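Local coordinates for protein cytochrome c2 (Rhodobacter sphaeroides, PDB 1CXC) that carries electrons as a soluble periplasmic heme c protein, donating them to the oxidized bacteriochlorophyll in bacterial photosynthesis, at residues 74-79 with 111-116; 69-74 with 84-89. All blocks are in the same frame, centred on the assembly; numbering follows the deposited sequence.

Contact 1 (74-79 with 111-116); sequences EHFVQY and HNIWAY. With HEC (heme c), chain B.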
ATOM      1  N   GLU A  74     -10.398  -3.521   3.479  1.00 15.97           N
ATOM      2  CA  GLU A  74     -10.762  -2.655   4.585  1.00 15.74           C
ATOM      3  C   GLU A  74      -9.583  -2.035   5.286  1.00 14.79           C
ATOM      4  O   GLU A  74      -9.649  -0.855   5.636  1.00 15.19           O
ATOM      5  CB  GLU A  74     -11.567  -3.406   5.644  1.00 18.79           C
ATOM      6  N   HIS A  75      -8.476  -2.775   5.450  1.00 13.87           N
ATOM      7  CA  HIS A  75      -7.315  -2.218   6.135  1.00 14.34           C
ATOM      8  C   HIS A  75      -6.575  -1.255   5.218  1.00 13.96           C
ATOM      9  O   HIS A  75      -6.115  -0.221   5.661  1.00 12.69           O
ATOM     10  CB  HIS A  75      -6.353  -3.313   6.602  1.00 15.44           C
ATOM     11  CG  HIS A  75      -6.927  -4.125   7.769  1.00 18.22           C
ATOM     12  ND1 HIS A  75      -7.737  -5.150   7.605  1.00 19.45           N
ATOM     13  CD2 HIS A  75      -6.917  -3.815   9.103  1.00 18.86           C
ATOM     14  CE1 HIS A  75      -8.228  -5.502   8.766  1.00 20.31           C
ATOM     15  NE2 HIS A  75      -7.717  -4.699   9.666  1.00 21.79           N
ATOM     16  N   PHE A  76      -6.555  -1.549   3.922  1.00 14.22           N
ATOM     17  CA  PHE A  76      -5.886  -0.700   2.954  1.00 12.51           C
ATOM     18  C   PHE A  76      -6.605   0.633   2.883  1.00 12.88           C
ATOM     19  O   PHE A  76      -5.956   1.665   2.964  1.00 11.55           O
ATOM     20  CB  PHE A  76      -5.946  -1.384   1.585  1.00 12.72           C
ATOM     21  CG  PHE A  76      -5.432  -0.532   0.411  1.00 13.56           C
ATOM     22  CD1 PHE A  76      -4.082  -0.529   0.103  1.00 11.36           C
ATOM     23  CD2 PHE A  76      -6.336   0.254  -0.335  1.00 14.19           C
ATOM     24  CE1 PHE A  76      -3.634   0.268  -0.956  1.00 11.56           C
ATOM     25  CE2 PHE A  76      -5.879   1.040  -1.380  1.00 12.65           C
ATOM     26  CZ  PHE A  76      -4.529   1.038  -1.682  1.00 11.02           C
ATOM     27  N   VAL A  77      -7.941   0.685   2.896  1.00 10.45           N
ATOM     28  CA  VAL A  77      -8.526   2.006   2.760  1.00 13.80           C
ATOM     29  C   VAL A  77      -8.457   2.832   4.015  1.00 13.92           C
ATOM     30  O   VAL A  77      -8.244   4.036   3.933  1.00 13.45           O
ATOM     31  CB  VAL A  77      -9.948   2.067   2.149  1.00 15.31           C
ATOM     32  CG1 VAL A  77     -10.334   0.809   1.416  1.00 16.20           C
ATOM     33  CG2 VAL A  77     -10.975   2.543   3.146  1.00 17.21           C
ATOM     34  N   GLN A  78      -8.250   2.204   5.163  1.00 14.43           N
ATOM     35  CA  GLN A  78      -8.107   2.993   6.364  1.00 14.31           C
ATOM     36  C   GLN A  78      -6.679   3.493   6.408  1.00 12.26           C
ATOM     37  O   GLN A  78      -6.381   4.613   6.785  1.00 14.01           O
ATOM     38  CB  GLN A  78      -8.326   2.135   7.596  1.00 17.79           C
ATOM     39  CG  GLN A  78      -9.781   1.756   7.834  1.00 23.14           C
ATOM     40  CD  GLN A  78      -9.904   0.648   8.876  1.00 28.07           C
ATOM     41  N   TYR A  79      -5.739   2.646   6.039  1.00 11.86           N
ATOM     42  CA  TYR A  79      -4.344   3.016   6.089  1.00 10.70           C
ATOM     43  C   TYR A  79      -3.965   4.162   5.177  1.00 13.06           C
ATOM     44  O   TYR A  79      -3.327   5.102   5.624  1.00 13.96           O
ATOM     45  CB  TYR A  79      -3.497   1.802   5.768  1.00  9.55           C
ATOM     46  CG  TYR A  79      -2.033   2.143   5.569  1.00  9.96           C
ATOM     47  CD1 TYR A  79      -1.251   2.455   6.652  1.00  9.33           C
ATOM     48  CD2 TYR A  79      -1.507   2.140   4.286  1.00  8.26           C
ATOM     49  CE1 TYR A  79       0.067   2.783   6.460  1.00 10.88           C
ATOM     50  CE2 TYR A  79      -0.184   2.454   4.094  1.00  8.97           C
ATOM     51  CZ  TYR A  79       0.593   2.779   5.179  1.00 10.25           C
ATOM     52  OH  TYR A  79       1.926   3.107   4.991  1.00 12.98           O
ATOM     53  N   HIS A 111     -10.893   3.098  -2.540  1.00  9.60           N
ATOM     54  CA  HIS A 111     -11.528   1.899  -3.027  1.00  9.67           C
ATOM     55  C   HIS A 111     -11.201   1.665  -4.499  1.00 11.40           C
ATOM     56  O   HIS A 111     -11.089   0.533  -4.931  1.00 10.44           O
ATOM     57  CB  HIS A 111     -13.037   2.009  -2.864  1.00  9.96           C
ATOM     58  CG  HIS A 111     -13.495   1.857  -1.430  1.00 11.44           C
ATOM     59  ND1 HIS A 111     -13.447   0.699  -0.797  1.00 13.41           N
ATOM     60  CD2 HIS A 111     -14.012   2.825  -0.631  1.00 14.10           C
ATOM     61  CE1 HIS A 111     -13.902   0.935   0.398  1.00 14.41           C
ATOM     62  NE2 HIS A 111     -14.258   2.198   0.494  1.00 15.59           N
ATOM     63  N   ASN A 112     -11.161   2.715  -5.337  1.00 10.61           N
ATOM     64  CA  ASN A 112     -10.842   2.543  -6.757  1.00 10.86           C
ATOM     65  C   ASN A 112      -9.437   2.018  -6.957  1.00  8.73           C
ATOM     66  O   ASN A 112      -9.174   1.176  -7.819  1.00 10.35           O
ATOM     67  CB  ASN A 112     -10.994   3.855  -7.515  1.00 10.57           C
ATOM     68  CG  ASN A 112     -12.437   4.340  -7.578  1.00 15.99           C
ATOM     69  OD1 ASN A 112     -12.703   5.542  -7.764  1.00 18.97           O
ATOM     70  ND2 ASN A 112     -13.418   3.447  -7.380  1.00 11.63           N
ATOM     71  N   ILE A 113      -8.496   2.552  -6.206  1.00  8.49           N
ATOM     72  CA  ILE A 113      -7.126   2.106  -6.288  1.00 10.18           C
ATOM     73  C   ILE A 113      -7.016   0.656  -5.820  1.00 10.38           C
ATOM     74  O   ILE A 113      -6.359  -0.153  -6.470  1.00  8.89           O
ATOM     75  CB  ILE A 113      -6.233   3.030  -5.444  1.00 11.03           C
ATOM     76  CG1 ILE A 113      -6.052   4.394  -6.111  1.00 10.44           C
ATOM     77  CG2 ILE A 113      -4.884   2.360  -5.212  1.00 13.28           C
ATOM     78  CD1 ILE A 113      -5.287   5.392  -5.234  1.00  7.87           C
ATOM     79  N   TRP A 114      -7.817   0.229  -4.833  1.00 11.60           N
ATOM     80  CA  TRP A 114      -7.743  -1.167  -4.421  1.00 11.20           C
ATOM     81  C   TRP A 114      -8.271  -2.056  -5.544  1.00 10.19           C
ATOM     82  O   TRP A 114      -7.719  -3.117  -5.835  1.00  8.97           O
ATOM     83  CB  TRP A 114      -8.564  -1.405  -3.147  1.00  8.87           C
ATOM     84  CG  TRP A 114      -8.444  -2.871  -2.670  1.00  8.96           C
ATOM     85  CD1 TRP A 114      -9.474  -3.758  -2.841  1.00 10.96           C
ATOM     86  CD2 TRP A 114      -7.338  -3.457  -2.116  1.00 10.01           C
ATOM     87  NE1 TRP A 114      -9.034  -4.923  -2.373  1.00 10.88           N
ATOM     88  CE2 TRP A 114      -7.755  -4.783  -1.952  1.00 12.14           C
ATOM     89  CE3 TRP A 114      -6.063  -3.068  -1.756  1.00 12.77           C
ATOM     90  CZ2 TRP A 114      -6.887  -5.741  -1.430  1.00 11.81           C
ATOM     91  CZ3 TRP A 114      -5.203  -4.022  -1.224  1.00 13.76           C
ATOM     92  CH2 TRP A 114      -5.608  -5.345  -1.060  1.00 14.36           C
ATOM     93  N   ALA A 115      -9.330  -1.637  -6.236  1.00  7.55           N
ATOM     94  CA  ALA A 115      -9.853  -2.445  -7.317  1.00  8.98           C
ATOM     95  C   ALA A 115      -8.849  -2.556  -8.470  1.00  9.47           C
ATOM     96  O   ALA A 115      -8.714  -3.605  -9.116  1.00  9.16           O
ATOM     97  CB  ALA A 115     -11.146  -1.821  -7.838  1.00  9.77           C
ATOM     98  N   TYR A 116      -8.064  -1.495  -8.680  1.00 10.47           N
ATOM     99  CA  TYR A 116      -7.043  -1.486  -9.716  1.00  9.34           C
ATOM    100  C   TYR A 116      -5.922  -2.459  -9.335  1.00  7.89           C
ATOM    101  O   TYR A 116      -5.501  -3.305 -10.118  1.00 10.06           O
ATOM    102  CB  TYR A 116      -6.523  -0.044  -9.842  1.00  9.66           C
ATOM    103  CG  TYR A 116      -5.238   0.126 -10.640  1.00 12.78           C
ATOM    104  CD1 TYR A 116      -5.193  -0.282 -11.964  1.00 14.38           C
ATOM    105  CD2 TYR A 116      -4.126   0.671 -10.038  1.00 13.47           C
ATOM    106  CE1 TYR A 116      -4.028  -0.153 -12.706  1.00 16.29           C
ATOM    107  CE2 TYR A 116      -2.962   0.802 -10.765  1.00 17.46           C
ATOM    108  CZ  TYR A 116      -2.920   0.390 -12.092  1.00 18.59           C
ATOM    109  OH  TYR A 116      -1.741   0.505 -12.818  1.00 19.93           O
TER
HETATM  110 FE   HEC B 125       2.824   4.371   0.336  1.00 12.12          FE
HETATM  111  CHA HEC B 125       4.012   1.946   2.374  1.00 10.23           C
HETATM  112  CHB HEC B 125       0.169   2.406  -0.494  1.00  9.29           C
HETATM  113  CHC HEC B 125       1.540   6.906  -1.581  1.00 11.47           C
HETATM  114  CHD HEC B 125       5.629   6.250   0.897  1.00 10.59           C
HETATM  115  NA  HEC B 125       2.191   2.574   0.856  1.00  7.33           N
HETATM  116  C1A HEC B 125       2.808   1.699   1.736  1.00  9.03           C
HETATM  117  C2A HEC B 125       2.028   0.483   1.890  1.00  9.51           C
HETATM  118  C3A HEC B 125       0.931   0.618   1.109  1.00  7.83           C
HETATM  119  C4A HEC B 125       1.061   1.904   0.446  1.00  8.84           C
HETATM  120  CMA HEC B 125      -0.240  -0.352   1.048  1.00  8.08           C
HETATM  121  CAA HEC B 125       2.399  -0.754   2.695  1.00 11.47           C
HETATM  122  CBA HEC B 125       2.981  -1.822   1.782  1.00 12.62           C
HETATM  123  CGA HEC B 125       3.721  -2.956   2.473  1.00  9.44           C
HETATM  124  O1A HEC B 125       4.742  -3.368   1.964  1.00 10.67           O
HETATM  125  O2A HEC B 125       3.373  -3.276   3.605  1.00 14.06           O
HETATM  126  NB  HEC B 125       1.208   4.610  -0.768  1.00 11.38           N
HETATM  127  C1B HEC B 125       0.247   3.657  -1.070  1.00 10.87           C
HETATM  128  C2B HEC B 125      -0.729   4.178  -2.013  1.00 12.48           C
HETATM  129  C3B HEC B 125      -0.404   5.483  -2.273  1.00 12.97           C
HETATM  130  C4B HEC B 125       0.811   5.732  -1.505  1.00 11.64           C
HETATM  131  CMB HEC B 125      -1.911   3.393  -2.594  1.00 11.48           C
HETATM  132  CAB HEC B 125      -1.147   6.406  -3.064  1.00  8.25           C
HETATM  133  CBB HEC B 125      -2.506   6.837  -2.701  1.00 10.12           C
HETATM  134  NC  HEC B 125       3.433   6.192  -0.181  1.00 10.26           N
HETATM  135  C1C HEC B 125       2.761   7.116  -0.976  1.00 11.50           C
HETATM  136  C2C HEC B 125       3.576   8.292  -1.206  1.00 10.86           C
HETATM  137  C3C HEC B 125       4.723   8.110  -0.512  1.00 12.39           C
HETATM  138  C4C HEC B 125       4.635   6.802   0.108  1.00 11.21           C
HETATM  139  CMC HEC B 125       3.288   9.395  -2.214  1.00 10.87           C
HETATM  140  CAC HEC B 125       5.806   8.980  -0.442  1.00 11.81           C
HETATM  141  CBC HEC B 125       5.681  10.359   0.008  1.00 14.61           C
HETATM  142  ND  HEC B 125       4.459   4.140   1.380  1.00 11.95           N
HETATM  143  C1D HEC B 125       5.542   5.008   1.505  1.00 11.61           C
HETATM  144  C2D HEC B 125       6.524   4.492   2.435  1.00 11.94           C
HETATM  145  C3D HEC B 125       6.043   3.319   2.904  1.00 11.04           C
HETATM  146  C4D HEC B 125       4.781   3.091   2.227  1.00 11.24           C
HETATM  147  CMD HEC B 125       7.834   5.160   2.846  1.00  9.92           C
HETATM  148  CAD HEC B 125       6.560   2.568   4.121  1.00 12.69           C
HETATM  149  CBD HEC B 125       5.681   2.825   5.344  1.00 15.01           C
HETATM  150  CGD HEC B 125       6.370   2.579   6.694  1.00 17.08           C
HETATM  151  O1D HEC B 125       5.828   2.996   7.707  1.00 17.28           O
HETATM  152  O2D HEC B 125       7.218   1.704   6.766  1.00 16.67           O

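Contact 2 (69-74 with 84-89); sequences LAWDEE and TKFLKE. With HEC (heme c), chain B.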
ATOM      1  N   LEU A  69      -1.031  -8.416  10.388  1.00 19.07           N
ATOM      2  CA  LEU A  69      -1.740  -7.629   9.381  1.00 18.37           C
ATOM      3  C   LEU A  69      -1.342  -7.953   7.943  1.00 17.39           C
ATOM      4  O   LEU A  69      -0.163  -8.111   7.641  1.00 18.01           O
ATOM      5  CB  LEU A  69      -1.501  -6.150   9.596  1.00 16.98           C
ATOM      6  CG  LEU A  69      -1.852  -5.236   8.411  1.00 15.57           C
ATOM      7  CD1 LEU A  69      -3.349  -5.248   8.172  1.00 16.15           C
ATOM      8  CD2 LEU A  69      -1.345  -3.816   8.644  1.00 14.20           C
ATOM      9  N   ALA A  70      -2.285  -8.439   7.153  1.00 16.89           N
ATOM     10  CA  ALA A  70      -2.050  -8.739   5.745  1.00 16.17           C
ATOM     11  C   ALA A  70      -2.982  -7.793   4.981  1.00 16.24           C
ATOM     12  O   ALA A  70      -4.147  -7.641   5.327  1.00 17.35           O
ATOM     13  CB  ALA A  70      -2.450 -10.175   5.483  1.00 15.73           C
ATOM     14  N   TRP A  71      -2.574  -7.221   3.856  1.00 14.60           N
ATOM     15  CA  TRP A  71      -3.422  -6.222   3.224  1.00 11.79           C
ATOM     16  C   TRP A  71      -4.697  -6.674   2.547  1.00 11.51           C
ATOM     17  O   TRP A  71      -4.693  -7.638   1.762  1.00 13.82           O
ATOM     18  CB  TRP A  71      -2.574  -5.418   2.229  1.00  8.10           C
ATOM     19  CG  TRP A  71      -1.505  -4.594   2.935  1.00  7.45           C
ATOM     20  CD1 TRP A  71      -0.184  -4.939   2.834  1.00  8.31           C
ATOM     21  CD2 TRP A  71      -1.725  -3.528   3.769  1.00 10.04           C
ATOM     22  NE1 TRP A  71       0.425  -4.079   3.615  1.00  8.83           N
ATOM     23  CE2 TRP A  71      -0.435  -3.222   4.176  1.00  6.96           C
ATOM     24  CE3 TRP A  71      -2.820  -2.821   4.262  1.00  9.21           C
ATOM     25  CZ2 TRP A  71      -0.193  -2.200   5.057  1.00  7.19           C
ATOM     26  CZ3 TRP A  71      -2.584  -1.792   5.160  1.00  7.88           C
ATOM     27  CH2 TRP A  71      -1.281  -1.484   5.542  1.00  9.57           C
ATOM     28  N   ASP A  72      -5.844  -6.214   3.062  1.00 11.24           N
ATOM     29  CA  ASP A  72      -7.097  -6.478   2.395  1.00 10.87           C
ATOM     30  C   ASP A  72      -7.728  -5.112   2.115  1.00 11.61           C
ATOM     31  O   ASP A  72      -7.205  -4.096   2.583  1.00 10.23           O
ATOM     32  CB  ASP A  72      -8.050  -7.367   3.185  1.00 12.97           C
ATOM     33  CG  ASP A  72      -8.170  -7.016   4.647  1.00 17.02           C
ATOM     34  OD1 ASP A  72      -7.939  -5.861   4.979  1.00 16.90           O
ATOM     35  OD2 ASP A  72      -8.894  -7.744   5.328  1.00 21.86           O
ATOM     36  N   GLU A  73      -8.924  -5.049   1.537  1.00 10.90           N
ATOM     37  CA  GLU A  73      -9.504  -3.766   1.220  1.00 10.94           C
ATOM     38  C   GLU A  73      -9.861  -2.939   2.422  1.00 13.16           C
ATOM     39  O   GLU A  73      -9.542  -1.757   2.499  1.00 15.55           O
ATOM     40  CB  GLU A  73     -10.744  -3.950   0.382  1.00 10.94           C
ATOM     41  CG  GLU A  73     -11.318  -2.616  -0.089  1.00 11.89           C
ATOM     42  CD  GLU A  73     -12.326  -2.726  -1.221  1.00 13.23           C
ATOM     43  OE1 GLU A  73     -12.774  -3.828  -1.520  1.00 10.37           O
ATOM     44  OE2 GLU A  73     -12.852  -1.687  -1.627  1.00 13.91           O
ATOM     45  N   GLU A  74     -10.398  -3.521   3.479  1.00 15.97           N
ATOM     46  CA  GLU A  74     -10.762  -2.655   4.585  1.00 15.74           C
ATOM     47  C   GLU A  74      -9.583  -2.035   5.286  1.00 14.79           C
ATOM     48  O   GLU A  74      -9.649  -0.855   5.636  1.00 15.19           O
ATOM     49  CB  GLU A  74     -11.567  -3.406   5.644  1.00 18.79           C
ATOM     50  N   THR A  84      -0.370   7.077   9.904  1.00 16.98           N
ATOM     51  CA  THR A  84       0.126   7.038  11.254  1.00 17.48           C
ATOM     52  C   THR A  84      -0.975   6.740  12.242  1.00 18.21           C
ATOM     53  O   THR A  84      -0.806   5.914  13.128  1.00 17.36           O
ATOM     54  CB  THR A  84       0.827   8.349  11.585  1.00 17.39           C
ATOM     55  OG1 THR A  84       2.060   8.270  10.907  1.00 19.27           O
ATOM     56  CG2 THR A  84       1.105   8.486  13.061  1.00 19.96           C
ATOM     57  N   LYS A  85      -2.180   7.204  11.968  1.00 17.95           N
ATOM     58  CA  LYS A  85      -3.263   6.919  12.872  1.00 18.72           C
ATOM     59  C   LYS A  85      -3.576   5.441  12.768  1.00 18.96           C
ATOM     60  O   LYS A  85      -3.961   4.793  13.750  1.00 18.56           O
ATOM     61  CB  LYS A  85      -4.483   7.739  12.474  1.00 20.70           C
ATOM     62  CG  LYS A  85      -5.704   7.526  13.366  1.00 24.30           C
ATOM     63  CD  LYS A  85      -6.813   8.506  13.001  1.00 26.54           C
ATOM     64  CE  LYS A  85      -8.120   7.774  12.747  1.00 28.72           C
ATOM     65  N   PHE A  86      -3.682   4.952  11.527  1.00 16.77           N
ATOM     66  CA  PHE A  86      -3.973   3.552  11.323  1.00 15.10           C
ATOM     67  C   PHE A  86      -2.992   2.677  12.078  1.00 16.80           C
ATOM     68  O   PHE A  86      -3.402   1.743  12.742  1.00 17.31           O
ATOM     69  CB  PHE A  86      -3.872   3.199   9.846  1.00 13.59           C
ATOM     70  CG  PHE A  86      -4.004   1.707   9.609  1.00 13.33           C
ATOM     71  CD1 PHE A  86      -5.260   1.139   9.493  1.00 15.74           C
ATOM     72  CD2 PHE A  86      -2.879   0.916   9.546  1.00 14.35           C
ATOM     73  CE1 PHE A  86      -5.388  -0.219   9.303  1.00 16.24           C
ATOM     74  CE2 PHE A  86      -3.011  -0.442   9.362  1.00 15.62           C
ATOM     75  CZ  PHE A  86      -4.259  -1.002   9.234  1.00 14.12           C
ATOM     76  N   LEU A  87      -1.693   2.969  11.986  1.00 16.77           N
ATOM     77  CA  LEU A  87      -0.667   2.155  12.628  1.00 16.52           C
ATOM     78  C   LEU A  87      -0.768   2.238  14.143  1.00 18.79           C
ATOM     79  O   LEU A  87      -0.580   1.230  14.832  1.00 20.00           O
ATOM     80  CB  LEU A  87       0.700   2.638  12.209  1.00 16.15           C
ATOM     81  CG  LEU A  87       1.552   1.849  11.225  1.00 19.53           C
ATOM     82  CD1 LEU A  87       0.792   0.781  10.473  1.00 16.11           C
ATOM     83  CD2 LEU A  87       2.293   2.814  10.311  1.00 16.79           C
ATOM     84  N   LYS A  88      -1.156   3.388  14.699  1.00 18.37           N
ATOM     85  CA  LYS A  88      -1.290   3.465  16.151  1.00 20.17           C
ATOM     86  C   LYS A  88      -2.472   2.618  16.649  1.00 22.11           C
ATOM     87  O   LYS A  88      -2.388   1.885  17.632  1.00 21.90           O
ATOM     88  CB  LYS A  88      -1.557   4.885  16.563  1.00 17.51           C
ATOM     89  CG  LYS A  88      -0.369   5.796  16.441  1.00 18.41           C
ATOM     90  CD  LYS A  88      -0.739   7.051  17.195  1.00 21.59           C
ATOM     91  CE  LYS A  88       0.110   8.221  16.749  1.00 26.01           C
ATOM     92  NZ  LYS A  88       1.474   8.091  17.219  1.00 27.40           N
ATOM     93  N   GLU A  89      -3.591   2.615  15.940  1.00 22.09           N
ATOM     94  CA  GLU A  89      -4.714   1.847  16.420  1.00 22.85           C
ATOM     95  C   GLU A  89      -4.473   0.369  16.288  1.00 23.94           C
ATOM     96  O   GLU A  89      -4.971  -0.416  17.084  1.00 23.71           O
ATOM     97  CB  GLU A  89      -5.979   2.226  15.663  1.00 25.54           C
ATOM     98  CG  GLU A  89      -6.344   3.698  15.832  1.00 28.97           C
ATOM     99  CD  GLU A  89      -7.528   4.173  14.992  1.00 31.19           C
TER
HETATM  100 FE   HEC B 125       2.824   4.371   0.336  1.00 12.12          FE
HETATM  101  CHA HEC B 125       4.012   1.946   2.374  1.00 10.23           C
HETATM  102  CHB HEC B 125       0.169   2.406  -0.494  1.00  9.29           C
HETATM  103  CHC HEC B 125       1.540   6.906  -1.581  1.00 11.47           C
HETATM  104  CHD HEC B 125       5.629   6.250   0.897  1.00 10.59           C
HETATM  105  NA  HEC B 125       2.191   2.574   0.856  1.00  7.33           N
HETATM  106  C1A HEC B 125       2.808   1.699   1.736  1.00  9.03           C
HETATM  107  C2A HEC B 125       2.028   0.483   1.890  1.00  9.51           C
HETATM  108  C3A HEC B 125       0.931   0.618   1.109  1.00  7.83           C
HETATM  109  C4A HEC B 125       1.061   1.904   0.446  1.00  8.84           C
HETATM  110  CMA HEC B 125      -0.240  -0.352   1.048  1.00  8.08           C
HETATM  111  CAA HEC B 125       2.399  -0.754   2.695  1.00 11.47           C
HETATM  112  CBA HEC B 125       2.981  -1.822   1.782  1.00 12.62           C
HETATM  113  CGA HEC B 125       3.721  -2.956   2.473  1.00  9.44           C
HETATM  114  O1A HEC B 125       4.742  -3.368   1.964  1.00 10.67           O
HETATM  115  O2A HEC B 125       3.373  -3.276   3.605  1.00 14.06           O
HETATM  116  NB  HEC B 125       1.208   4.610  -0.768  1.00 11.38           N
HETATM  117  C1B HEC B 125       0.247   3.657  -1.070  1.00 10.87           C
HETATM  118  C2B HEC B 125      -0.729   4.178  -2.013  1.00 12.48           C
HETATM  119  C3B HEC B 125      -0.404   5.483  -2.273  1.00 12.97           C
HETATM  120  C4B HEC B 125       0.811   5.732  -1.505  1.00 11.64           C
HETATM  121  CMB HEC B 125      -1.911   3.393  -2.594  1.00 11.48           C
HETATM  122  CAB HEC B 125      -1.147   6.406  -3.064  1.00  8.25           C
HETATM  123  CBB HEC B 125      -2.506   6.837  -2.701  1.00 10.12           C
HETATM  124  NC  HEC B 125       3.433   6.192  -0.181  1.00 10.26           N
HETATM  125  C1C HEC B 125       2.761   7.116  -0.976  1.00 11.50           C
HETATM  126  C2C HEC B 125       3.576   8.292  -1.206  1.00 10.86           C
HETATM  127  C3C HEC B 125       4.723   8.110  -0.512  1.00 12.39           C
HETATM  128  C4C HEC B 125       4.635   6.802   0.108  1.00 11.21           C
HETATM  129  CMC HEC B 125       3.288   9.395  -2.214  1.00 10.87           C
HETATM  130  CAC HEC B 125       5.806   8.980  -0.442  1.00 11.81           C
HETATM  131  CBC HEC B 125       5.681  10.359   0.008  1.00 14.61           C
HETATM  132  ND  HEC B 125       4.459   4.140   1.380  1.00 11.95           N
HETATM  133  C1D HEC B 125       5.542   5.008   1.505  1.00 11.61           C
HETATM  134  C2D HEC B 125       6.524   4.492   2.435  1.00 11.94           C
HETATM  135  C3D HEC B 125       6.043   3.319   2.904  1.00 11.04           C
HETATM  136  C4D HEC B 125       4.781   3.091   2.227  1.00 11.24           C
HETATM  137  CMD HEC B 125       7.834   5.160   2.846  1.00  9.92           C
HETATM  138  CAD HEC B 125       6.560   2.568   4.121  1.00 12.69           C
HETATM  139  CBD HEC B 125       5.681   2.825   5.344  1.00 15.01           C
HETATM  140  CGD HEC B 125       6.370   2.579   6.694  1.00 17.08           C
HETATM  141  O1D HEC B 125       5.828   2.996   7.707  1.00 17.28           O
HETATM  142  O2D HEC B 125       7.218   1.704   6.766  1.00 16.67           O

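Contact 1 (74-79 with 111-116)
F76 and W114 make the aromatic part of this contact. CE3 of W114 lies over one face of the F76 ring, toward its rim, and comes 3.4 Å from F76 CG. The two planes are inclined at 46°, so the pair is neither a flat stack nor a T. F76 reaches this place with CG anti to its backbone N (chi1 173°), which sends the ring across to helix 107-120 and brings its far end to the heme.

Aliphatic contacts fill in around that ring. CG2 of I113 meets F76 CZ at 3.8 Å, arriving at the ring edge near its plane, and the heme methyl CMB lies 3.6 Å from the same F76 CZ. This is where, in the cytochrome c fold, the C-terminal helix 107-120 crosses helix 73-81 beside the heme; the axes of the short segments approach to 9.8 Å, with 133° between their N-to-C directions. Y79, on the same helix as F76, also lines the heme pocket, its OH 3.5 Å from HEC CHA.

Farther from the heme the contact becomes a CH-pi interaction. V77 CG1 sits over the face of the H111 imidazole, 4.0 Å from the ring centroid. The polar end of H111 is held elsewhere: its partner is E73, one residue before the helical segment 74-79.

Contact 2 (69-74 with 84-89)
L69 and F86 meet across widely separated backbones: even the nearest CA pair, L69 and L87, is 10.4 Å apart, and the gap is bridged by side chains, those of L69 and W71 from one segment and F86 from the other. The chain from L69 to W71 is extended, then enters helix 73-81 with D72 at the N-cap position. Segment 84-89 is helical throughout, part of helix 83-91.

F86 and L69 reach in from opposite directions and share the span. A chi1 of 173° swings the F86 ring away from its own N and out toward L69. L69 CD2 meets F86 CE2 at 3.8 Å, at the ring edge and in its plane. The same methyl also lies over one face of the W71 indole, toward the rim, while the heme methyl CMA sits over the centre of the other face.

W71 thus belongs to the heme pocket of this cytochrome c fold, between the porphyrin and the hydrophobic layer formed by L69 and F86. Its own contact with F86 is looser, W71 CH2 to F86 CE2 at 4.3 Å. At the pyrrole end, W71 NE1 donates a hydrogen bond to heme propionate oxygen O2A, 3.1 Å long with an N-H...O angle of 155°. A phenylalanine at W71 would probably leave O2A without this donor and open a gap beside L69 CD2 and the heme methyl. Y57, R46 and the backbone N of G49 are among the other hydrogen-bonding partners of the heme.

Contacts 1 and 2 lie with their centres about 11 Å apart and meet through helix 73-81, sharing E74 in its first turn. The closest tie is a probable hydrogen bond of 2.6 Å between H111 ND1 in contact 1 and E73 OE2 in contact 2. W114 packs against the same turn, its NE1 3.4 Å from E73 CB. At the other end, Y79 CD1 touches F86 CD2 at 3.7 Å. Both contacts reach the heme, contact 1 through F76 and Y79 and contact 2 through W71. The side chains of F76 and W71 lie about 7 and 8 Å from that of M100, the predicted axial ligand of the iron.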